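Local coordinates for histidine-containing phosphotransfer protein (Zea mays, PDB 1WN0) that probably carries phosphoryl groups between cytokinin sensor histidine kinases and response regulators in a His-to-Asp phosphorelay, at residues F124-L127 and R128-Q132; Q31-Q34 and E35-G38. All blocks are in the same frame, centred on the assembly; numbering follows the deposited sequence.

Both contacts are local, each made between side chains and backbone a turn apart. Interaction 2 comes first along the chain, where helix 25-34 gives way to the loop before helix 42-64, and it lies at the surface, its centre about 22 Å from the centre of the chain. Interaction 1 follows later, inside the long helix 110-138 of the four-helix bundle, its centre about 9 Å from the centre of the chain. The centres of interactions 1 and 2 are about 21 Å apart; the nearest atoms of interactions 1 and 2 are about 7 Å apart, without touching. Helix 110-138 links them all the same: Gln31 and Gln34 pack on its later residues, while Phe131 meets Phe27 of helix 25-34, so the short helix is tied to the bundle.

Interaction 1 of 2, residues F124-L127 and R128-Q132; sequences FYDL and RNKFQ
Leu127 and Arg128 dominate this one-turn contact within helix 110-138 of the four-helix bundle, each meeting partners four residues away or closer. Leu127 faces the bundle interior. Its methyl CD2 sits over the centre of the Phe131 ring, 3.3 Å from the centroid and 13° off the ring normal, a CH-pi contact. The packing is tight: Leu127 CD1 also comes within 3.4 Å of Phe131 CE2. Behind the side chains, Phe131 N donates to Leu127 O at 2.9 Å. Phe131 also meets Phe27 and touches Val47 and Met17, so an alanine here would probably leave the Leu127 methyls without their ring and open a gap between helices 10-19, 25-34 and 42-64.

Arg128 runs back along the helix towards Phe124 and Tyr125. Its CG lies anti to the backbone N, and a bend at chi3 (68°) brings the guanidinium alongside Tyr125, their planes only 17° apart. Arg128 NH2 approaches Tyr125 CD1 at 3.6 Å, obliquely to the ring. Phe124 CE2 and Tyr125 CD1 both lie over one face of the guanidinium, and Arg128 CD rests 3.8 Å from Phe124 CZ. Arg128 CB in turn covers one face of the Phe124 ring near its rim. A salt bridge from Arg128 NH1 to Asp55 of helix 42-64 ties this side of the helix to its neighbour and probably limits rotation of the guanidinium.

On another side, Asp126 and Lys130 form an i to i+4 salt bridge. The lysine chain, bent at chi2 and chi4, curls back, bringing CG to 3.2 Å from Asp126 O and NZ to 2.7 Å from Asp126 OD1, which it meets nearly along the C-O bond direction.

Interaction 2 of 2, residues Q31-Q34 and E35-G38; sequences QMLQ and EDGG
Glu35 packs the first part of its side chain against the carbonyl of Gln31, where helix 25-34 runs into the loop that leads to helix 42-64. Its backbone N donates to Gln31 O at 3.1 Å, an i to i+4 bond that is somewhat bent, with the donor tilted out of the carbonyl plane. With chi1 at -71°, Glu35 CG stands opposite its own carbonyl carbon and reaches 3.5 Å from Gln31 O, while CB is 3.6 Å from that same oxygen. Beyond CG the chain is extended, carrying the carboxylate onward from the Gln31 carbonyl.

Gln34 swings its CG anti to the backbone N (chi1 -175°) and then bends at chi2; the side chain touches Val43 and Glu138. Gln31 touches the same two residues and Met134 as well, and Leu33 lies on Phe42; these side chains fasten the end of the short helix to helices 42-64 and 110-138.

Asp36 has an extended backbone, and its N makes a weak bond to Leu33 O at 3.4 Å. Its chi1 of 118° is near an eclipsed position and places OD1 3.0 Å from Leu33 O. Asp36 CB lies 3.7 Å from Met32 O, so the side chain stays beside the carbonyls of Met32 and Leu33.

Asp36 OD1 and Leu33 O are both acceptors, hence their approach is not a hydrogen bond, and with a charged carboxylate it would probably be unfavourable. The Glu35 carboxylate, by contrast, is carried away from the Gln31 carbonyl. Across the two segments the polar grip therefore comes from two backbone bonds, Glu35 N to Gln31 O and the weak Asp36 N to Leu33 O, with no side-chain hydrogen bond between them.

Interaction 1 of 2, residues F124-L127 and R128-Q132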
ATOM      1  N   PHE A 124       1.261  -5.775  -0.008  1.00 33.59           N
ATOM      2  CA  PHE A 124       1.089  -4.993  -1.205  1.00 35.68           C
ATOM      3  C   PHE A 124       0.732  -5.819  -2.505  1.00 39.43           C
ATOM      4  O   PHE A 124      -0.345  -5.575  -3.118  1.00 40.50           O
ATOM      5  CB  PHE A 124       2.255  -4.036  -1.455  1.00 34.51           C
ATOM      6  CG  PHE A 124       2.148  -3.372  -2.710  1.00 33.15           C
ATOM      7  CD1 PHE A 124       1.125  -2.522  -2.933  1.00 34.72           C
ATOM      8  CD2 PHE A 124       3.006  -3.708  -3.741  1.00 38.58           C
ATOM      9  CE1 PHE A 124       0.955  -1.955  -4.162  1.00 38.15           C
ATOM     10  CE2 PHE A 124       2.926  -3.113  -4.952  1.00 40.95           C
ATOM     11  CZ  PHE A 124       1.936  -2.219  -5.197  1.00 37.54           C
ATOM     12  N   TYR A 125       1.551  -6.845  -2.858  1.00 41.70           N
ATOM     13  CA  TYR A 125       1.279  -7.653  -4.045  1.00 42.15           C
ATOM     14  C   TYR A 125      -0.142  -8.203  -3.958  1.00 44.13           C
ATOM     15  O   TYR A 125      -0.865  -8.130  -4.926  1.00 44.07           O
ATOM     16  CB  TYR A 125       2.301  -8.761  -4.210  1.00 42.89           C
ATOM     17  CG  TYR A 125       3.700  -8.284  -4.596  1.00 45.27           C
ATOM     18  CD1 TYR A 125       3.947  -6.993  -5.081  1.00 41.97           C
ATOM     19  CD2 TYR A 125       4.778  -9.152  -4.538  1.00 49.35           C
ATOM     20  CE1 TYR A 125       5.276  -6.587  -5.463  1.00 47.78           C
ATOM     21  CE2 TYR A 125       6.097  -8.725  -4.935  1.00 46.32           C
ATOM     22  CZ  TYR A 125       6.277  -7.453  -5.415  1.00 43.53           C
ATOM     23  OH  TYR A 125       7.516  -7.042  -5.763  1.00 53.63           O
ATOM     24  N   ASP A 126      -0.586  -8.650  -2.799  1.00 44.59           N
ATOM     25  CA  ASP A 126      -1.965  -9.191  -2.639  1.00 45.21           C
ATOM     26  C   ASP A 126      -3.026  -8.103  -2.922  1.00 46.68           C
ATOM     27  O   ASP A 126      -4.000  -8.322  -3.679  1.00 47.92           O
ATOM     28  CB  ASP A 126      -2.028  -9.765  -1.214  1.00 45.80           C
ATOM     29  CG  ASP A 126      -3.368 -10.386  -0.851  1.00 51.42           C
ATOM     30  OD1 ASP A 126      -4.283 -10.605  -1.689  1.00 57.71           O
ATOM     31  OD2 ASP A 126      -3.611 -10.704   0.309  1.00 56.48           O
ATOM     32  N   LEU A 127      -2.859  -6.889  -2.365  1.00 45.47           N
ATOM     33  CA  LEU A 127      -3.855  -5.872  -2.558  1.00 43.25           C
ATOM     34  C   LEU A 127      -3.785  -5.351  -3.954  1.00 42.98           C
ATOM     35  O   LEU A 127      -4.796  -5.184  -4.640  1.00 40.79           O
ATOM     36  CB  LEU A 127      -3.662  -4.749  -1.565  1.00 43.93           C
ATOM     37  CG  LEU A 127      -4.821  -3.773  -1.266  1.00 45.05           C
ATOM     38  CD1 LEU A 127      -4.342  -2.406  -1.006  1.00 46.80           C
ATOM     39  CD2 LEU A 127      -5.862  -3.745  -2.188  1.00 47.20           C
ATOM     40  N   ARG A 128      -2.586  -5.105  -4.445  1.00 41.82           N
ATOM     41  CA  ARG A 128      -2.507  -4.745  -5.828  1.00 42.67           C
ATOM     42  C   ARG A 128      -3.326  -5.648  -6.805  1.00 46.09           C
ATOM     43  O   ARG A 128      -4.040  -5.104  -7.687  1.00 43.65           O
ATOM     44  CB  ARG A 128      -1.103  -4.771  -6.325  1.00 42.20           C
ATOM     45  CG  ARG A 128      -1.020  -4.249  -7.761  1.00 41.25           C
ATOM     46  CD  ARG A 128       0.432  -3.970  -8.164  1.00 47.02           C
ATOM     47  NE  ARG A 128       1.120  -5.233  -8.255  1.00 48.18           N
ATOM     48  CZ  ARG A 128       2.424  -5.428  -8.468  1.00 51.75           C
ATOM     49  NH1 ARG A 128       3.305  -4.399  -8.652  1.00 50.33           N
ATOM     50  NH2 ARG A 128       2.820  -6.710  -8.538  1.00 47.53           N
ATOM     51  N   ASN A 129      -3.150  -6.994  -6.673  1.00 46.67           N
ATOM     52  CA  ASN A 129      -3.810  -7.939  -7.549  1.00 49.63           C
ATOM     53  C   ASN A 129      -5.296  -7.822  -7.475  1.00 50.36           C
ATOM     54  O   ASN A 129      -5.928  -7.921  -8.493  1.00 51.26           O
ATOM     55  CB  ASN A 129      -3.396  -9.437  -7.345  1.00 50.49           C
ATOM     56  CG  ASN A 129      -1.883  -9.683  -7.769  1.00 55.50           C
ATOM     57  OD1 ASN A 129      -1.325  -8.933  -8.646  1.00 56.70           O
ATOM     58  ND2 ASN A 129      -1.229 -10.721  -7.147  1.00 55.88           N
ATOM     59  N   LYS A 130      -5.831  -7.638  -6.281  1.00 49.90           N
ATOM     60  CA  LYS A 130      -7.204  -7.397  -6.122  1.00 49.88           C
ATOM     61  C   LYS A 130      -7.631  -6.125  -6.838  1.00 49.19           C
ATOM     62  O   LYS A 130      -8.651  -6.095  -7.532  1.00 50.32           O
ATOM     63  CB  LYS A 130      -7.544  -7.290  -4.643  1.00 50.52           C
ATOM     64  CG  LYS A 130      -7.200  -8.538  -3.846  1.00 55.50           C
ATOM     65  CD  LYS A 130      -8.235  -9.590  -3.938  1.00 61.01           C
ATOM     66  CE  LYS A 130      -7.812 -10.776  -3.176  1.00 65.03           C
ATOM     67  NZ  LYS A 130      -6.386 -10.918  -3.299  1.00 70.00           N
ATOM     68  N   PHE A 131      -6.877  -5.065  -6.647  1.00 47.63           N
ATOM     69  CA  PHE A 131      -7.227  -3.751  -7.209  1.00 46.95           C
ATOM     70  C   PHE A 131      -7.212  -3.848  -8.734  1.00 46.94           C
ATOM     71  O   PHE A 131      -7.957  -3.101  -9.408  1.00 44.81           O
ATOM     72  CB  PHE A 131      -6.255  -2.594  -6.793  1.00 45.35           C
ATOM     73  CG  PHE A 131      -6.554  -1.939  -5.465  1.00 45.27           C
ATOM     74  CD1 PHE A 131      -7.842  -1.831  -4.950  1.00 49.23           C
ATOM     75  CD2 PHE A 131      -5.511  -1.346  -4.750  1.00 46.98           C
ATOM     76  CE1 PHE A 131      -8.049  -1.199  -3.747  1.00 49.63           C
ATOM     77  CE2 PHE A 131      -5.736  -0.726  -3.558  1.00 44.10           C
ATOM     78  CZ  PHE A 131      -6.980  -0.661  -3.069  1.00 46.58           C
ATOM     79  N   GLN A 132      -6.330  -4.686  -9.272  1.00 47.70           N
ATOM     80  CA  GLN A 132      -6.145  -4.712 -10.709  1.00 50.64           C
ATOM     81  C   GLN A 132      -7.355  -5.414 -11.370  1.00 51.55           C
ATOM     82  O   GLN A 132      -7.931  -4.897 -12.330  1.00 49.83           O
ATOM     83  CB  GLN A 132      -4.897  -5.417 -11.139  1.00 50.78           C
ATOM     84  CG  GLN A 132      -3.619  -4.603 -11.134  1.00 55.00           C
ATOM     85  CD  GLN A 132      -2.369  -5.534 -11.180  1.00 59.91           C
ATOM     86  OE1 GLN A 132      -1.214  -5.034 -11.204  1.00 61.94           O
ATOM     87  NE2 GLN A 132      -2.595  -6.898 -11.221  1.00 55.29           N
TER

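Interaction 2 of 2, residues Q31-Q34 and E35-G38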
ATOM      1  N   GLN A  31     -15.100   4.186  -3.084  1.00 57.56           N
ATOM      2  CA  GLN A  31     -15.746   3.439  -4.107  1.00 60.02           C
ATOM      3  C   GLN A  31     -17.152   3.940  -4.250  1.00 60.87           C
ATOM      4  O   GLN A  31     -17.791   3.771  -5.285  1.00 61.64           O
ATOM      5  CB  GLN A  31     -15.762   1.947  -3.695  1.00 61.55           C
ATOM      6  CG  GLN A  31     -15.614   0.839  -4.828  1.00 63.57           C
ATOM      7  CD  GLN A  31     -15.061   1.217  -6.223  1.00 63.08           C
ATOM      8  OE1 GLN A  31     -13.849   1.234  -6.456  1.00 68.20           O
ATOM      9  NE2 GLN A  31     -15.957   1.387  -7.171  1.00 68.07           N
ATOM     10  N   MET A  32     -17.681   4.512  -3.186  1.00 62.13           N
ATOM     11  CA  MET A  32     -19.026   5.180  -3.238  1.00 63.92           C
ATOM     12  C   MET A  32     -18.961   6.314  -4.319  1.00 62.38           C
ATOM     13  O   MET A  32     -19.902   6.577  -5.032  1.00 61.07           O
ATOM     14  CB  MET A  32     -19.460   5.697  -1.811  1.00 64.54           C
ATOM     15  CG  MET A  32     -20.832   5.247  -1.202  1.00 71.42           C
ATOM     16  SD  MET A  32     -21.651   3.514  -1.535  1.00 79.45           S
ATOM     17  CE  MET A  32     -20.233   2.246  -0.941  1.00 81.92           C
ATOM     18  N   LEU A  33     -17.787   6.927  -4.445  1.00 61.82           N
ATOM     19  CA  LEU A  33     -17.531   7.920  -5.451  1.00 61.30           C
ATOM     20  C   LEU A  33     -17.610   7.331  -6.868  1.00 61.54           C
ATOM     21  O   LEU A  33     -18.195   7.945  -7.701  1.00 60.69           O
ATOM     22  CB  LEU A  33     -16.152   8.524  -5.183  1.00 61.31           C
ATOM     23  CG  LEU A  33     -15.843   9.996  -4.888  1.00 62.36           C
ATOM     24  CD1 LEU A  33     -17.122  10.864  -4.377  1.00 59.70           C
ATOM     25  CD2 LEU A  33     -14.504  10.117  -4.020  1.00 55.93           C
ATOM     26  N   GLN A  34     -17.008   6.163  -7.124  1.00 62.77           N
ATOM     27  CA  GLN A  34     -16.950   5.537  -8.461  1.00 64.35           C
ATOM     28  C   GLN A  34     -18.350   5.097  -8.884  1.00 65.20           C
ATOM     29  O   GLN A  34     -18.708   5.244 -10.047  1.00 62.14           O
ATOM     30  CB  GLN A  34     -15.906   4.383  -8.465  1.00 65.21           C
ATOM     31  CG  GLN A  34     -15.460   3.537  -9.774  1.00 68.50           C
ATOM     32  CD  GLN A  34     -14.942   4.291 -11.116  1.00 72.77           C
ATOM     33  OE1 GLN A  34     -13.770   4.849 -11.264  1.00 71.93           O
ATOM     34  NE2 GLN A  34     -15.793   4.160 -12.124  1.00 68.28           N
ATOM     35  N   GLU A  35     -19.163   4.662  -7.910  1.00 68.53           N
ATOM     36  CA  GLU A  35     -20.517   4.102  -8.149  1.00 71.77           C
ATOM     37  C   GLU A  35     -21.555   5.226  -8.476  1.00 73.74           C
ATOM     38  O   GLU A  35     -22.661   4.952  -8.924  1.00 74.38           O
ATOM     39  CB  GLU A  35     -20.989   3.208  -6.941  1.00 72.24           C
ATOM     40  CG  GLU A  35     -20.239   1.843  -6.781  1.00 75.98           C
ATOM     41  CD  GLU A  35     -20.877   0.771  -5.826  1.00 79.72           C
ATOM     42  OE1 GLU A  35     -20.185  -0.256  -5.545  1.00 78.28           O
ATOM     43  OE2 GLU A  35     -22.059   0.916  -5.374  1.00 81.50           O
ATOM     44  N   ASP A  36     -21.176   6.492  -8.265  1.00 75.36           N
ATOM     45  CA  ASP A  36     -21.999   7.665  -8.581  1.00 75.86           C
ATOM     46  C   ASP A  36     -21.458   8.204  -9.939  1.00 75.89           C
ATOM     47  O   ASP A  36     -20.241   8.329 -10.150  1.00 76.87           O
ATOM     48  CB  ASP A  36     -21.973   8.620  -7.313  1.00 76.43           C
ATOM     49  CG  ASP A  36     -21.342  10.066  -7.542  1.00 78.86           C
ATOM     50  OD1 ASP A  36     -20.041  10.309  -7.534  1.00 70.48           O
ATOM     51  OD2 ASP A  36     -22.172  11.022  -7.662  1.00 80.34           O
ATOM     52  N   GLY A  37     -22.321   8.510 -10.902  1.00 75.11           N
ATOM     53  CA  GLY A  37     -21.794   9.054 -12.153  1.00 73.68           C
ATOM     54  C   GLY A  37     -20.577  10.012 -12.022  1.00 71.83           C
ATOM     55  O   GLY A  37     -19.605   9.856 -12.733  1.00 72.33           O
ATOM     56  N   GLY A  38     -20.630  10.972 -11.088  1.00 69.09           N
ATOM     57  CA  GLY A  38     -20.147  12.336 -11.352  1.00 66.32           C
ATOM     58  C   GLY A  38     -18.677  12.660 -11.067  1.00 64.58           C
ATOM     59  O   GLY A  38     -18.309  13.847 -11.060  1.00 63.06           O
TER